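PDB 4OPM: lipase from Acinetobacter baumannii, which probably hydrolyses ester bonds of lipids, as a putative lipase of the alpha/beta hydrolase fold. Local coordinates for residues A[47-52]-A[73-78]. Numbering follows the deposited sequence. Where two conformers were deposited one is given.
Sequences LLLIHG and VIIPDL
The imidazole of H51 carries L78 over one face, with CD1 4.0 Å from the ring centroid and 22° off the normal, a CH-pi contact displaced toward the rim; the CA of D77 lies in plane at its edge. Both ring nitrogens are engaged. L78 N donates to H51 NE2 at 2.9 Å in a nearly straight bond, although the donor is tilted 22° from the ring plane, whereas H51 ND1 donates to G52 O at 2.7 Å, in both the ring plane and the carbonyl plane. Chi1 of 69°, with CG between the backbone N and the carbonyl carbon, carries the ring toward L78, and rotation about CB-CG then directs the two nitrogens at their partners.

Upstream, strands 46-50 and 72-76 run parallel in register, L47 beside V73 and L48 beside I74. I74 N donates to L47 O and L49 N to I74 O, the rungs of a parallel ladder. Past them, where P76 has no N-H to give, its CD sits 3.3 Å from L49 O. A water continues the connection, donating to L49 O and P76 O and accepting from H51 N.

On one face of the sheet, L49 CD1 touches both V73 CG1 (3.8 Å) and I75 CD1, the three methyls forming a triangle. On the other, L48 CD1 meets P76 CD at 3.7 Å, its side chain crossing the proline at about a right angle; helix 94-107 covers L48 through L101 and V105.

These are adjacent central strands of the alpha/beta hydrolase sheet, and I50 also touches the putative nucleophile elbow. With ND1 donating and NE2 accepting, H51 is most simply read as the neutral ND1-protonated tautomer, tying together the two loops that leave the strands.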
loop_
_atom_site.group_PDB
_atom_site.type_symbol
_atom_site.label_atom_id
_atom_site.label_comp_id
_atom_site.label_asym_id
_atom_site.label_seq_id
_atom_site.Cartn_x
_atom_site.Cartn_y
_atom_site.Cartn_z
ATOM N N LEU A 47 -8.058 -9.446 6.698
ATOM C CA LEU A 47 -7.772 -8.261 5.861
ATOM C C LEU A 47 -6.279 -8.142 5.660
ATOM O O LEU A 47 -5.523 -8.041 6.633
ATOM C CB LEU A 47 -8.292 -6.889 6.388
ATOM C CG LEU A 47 -9.659 -6.697 7.021
ATOM C CD1 LEU A 47 -9.836 -5.246 7.441
ATOM C CD2 LEU A 47 -10.769 -7.061 6.090
ATOM N N LEU A 48 -5.845 -8.138 4.394
ATOM C CA LEU A 48 -4.435 -7.979 4.047
ATOM C C LEU A 48 -4.240 -6.568 3.497
ATOM O O LEU A 48 -4.874 -6.219 2.496
ATOM C CB LEU A 48 -3.982 -9.055 3.035
ATOM C CG LEU A 48 -2.530 -8.972 2.526
ATOM C CD1 LEU A 48 -1.528 -9.253 3.644
ATOM C CD2 LEU A 48 -2.308 -9.930 1.344
ATOM N N LEU A 49 -3.389 -5.759 4.163
ATOM C CA LEU A 49 -3.143 -4.364 3.772
ATOM C C LEU A 49 -1.760 -4.234 3.204
ATOM O O LEU A 49 -0.790 -4.599 3.877
ATOM C CB LEU A 49 -3.348 -3.386 4.954
ATOM C CG LEU A 49 -4.636 -3.528 5.755
ATOM C CD1 LEU A 49 -4.680 -2.522 6.894
ATOM C CD2 LEU A 49 -5.845 -3.358 4.868
ATOM N N ILE A 50 -1.670 -3.751 1.940
ATOM C CA ILE A 50 -0.397 -3.675 1.200
ATOM C C ILE A 50 0.023 -2.227 0.949
ATOM O O ILE A 50 -0.666 -1.507 0.229
ATOM C CB ILE A 50 -0.492 -4.454 -0.150
ATOM C CG1 ILE A 50 -1.177 -5.830 0.014
ATOM C CG2 ILE A 50 0.897 -4.584 -0.813
ATOM C CD1 ILE A 50 -1.558 -6.498 -1.309
ATOM N N HIS A 51 1.168 -1.815 1.536
ATOM C CA HIS A 51 1.707 -0.462 1.370
ATOM C C HIS A 51 2.324 -0.272 -0.037
ATOM O O HIS A 51 2.471 -1.234 -0.800
ATOM C CB HIS A 51 2.739 -0.131 2.473
ATOM C CG HIS A 51 4.013 -0.913 2.368
ATOM N ND1 HIS A 51 4.990 -0.592 1.429
ATOM C CD2 HIS A 51 4.442 -1.971 3.097
ATOM C CE1 HIS A 51 5.974 -1.457 1.625
ATOM N NE2 HIS A 51 5.694 -2.298 2.625
ATOM N N GLY A 52 2.714 0.963 -0.337
ATOM C CA GLY A 52 3.296 1.320 -1.626
ATOM C C GLY A 52 4.807 1.449 -1.640
ATOM O O GLY A 52 5.483 1.093 -0.667
ATOM N N VAL A 73 -6.425 -8.302 10.979
ATOM C CA VAL A 73 -5.625 -7.451 10.100
ATOM C C VAL A 73 -4.179 -7.944 10.005
ATOM O O VAL A 73 -3.537 -8.181 11.025
ATOM C CB VAL A 73 -5.725 -5.972 10.585
ATOM C CG1 VAL A 73 -4.920 -5.032 9.693
ATOM C CG2 VAL A 73 -7.183 -5.511 10.668
ATOM N N ILE A 74 -3.673 -8.065 8.761
ATOM C CA ILE A 74 -2.289 -8.485 8.470
ATOM C C ILE A 74 -1.647 -7.414 7.591
ATOM O O ILE A 74 -2.197 -7.070 6.543
ATOM C CB ILE A 74 -2.245 -9.887 7.808
ATOM C CG1 ILE A 74 -2.867 -10.972 8.731
ATOM C CG2 ILE A 74 -0.805 -10.265 7.352
ATOM C CD1 ILE A 74 -2.002 -11.356 9.979
ATOM N N ILE A 75 -0.505 -6.864 8.032
ATOM C CA ILE A 75 0.134 -5.760 7.301
ATOM C C ILE A 75 1.630 -6.035 7.142
ATOM O O ILE A 75 2.419 -5.705 8.024
ATOM C CB ILE A 75 -0.090 -4.370 7.978
ATOM C CG1 ILE A 75 -1.461 -4.234 8.664
ATOM C CG2 ILE A 75 0.194 -3.219 6.974
ATOM C CD1 ILE A 75 -1.638 -2.903 9.458
ATOM N N PRO A 76 2.047 -6.571 6.001
ATOM C CA PRO A 76 3.473 -6.870 5.838
ATOM C C PRO A 76 4.308 -5.690 5.388
ATOM O O PRO A 76 3.836 -4.801 4.670
ATOM C CB PRO A 76 3.478 -7.952 4.742
ATOM C CG PRO A 76 2.251 -7.660 3.915
ATOM C CD PRO A 76 1.239 -7.046 4.854
ATOM N N ASP A 77 5.579 -5.721 5.781
ATOM C CA ASP A 77 6.613 -4.880 5.214
ATOM C C ASP A 77 7.054 -5.598 3.947
ATOM O O ASP A 77 7.541 -6.736 4.021
ATOM C CB ASP A 77 7.809 -4.705 6.163
ATOM C CG ASP A 77 7.659 -3.648 7.230
ATOM O OD1 ASP A 77 7.010 -2.603 6.949
ATOM O OD2 ASP A 77 8.284 -3.801 8.290
ATOM N N LEU A 78 6.855 -4.995 2.789
ATOM C CA LEU A 78 7.295 -5.658 1.564
ATOM C C LEU A 78 8.812 -5.651 1.468
ATOM O O LEU A 78 9.446 -4.753 2.032
ATOM C CB LEU A 78 6.707 -4.929 0.321
ATOM C CG LEU A 78 5.180 -4.925 0.157
ATOM C CD1 LEU A 78 4.755 -3.926 -0.917
ATOM C CD2 LEU A 78 4.651 -6.316 -0.208
HETATM O O HOH W 1 1.697 -3.366 3.854
#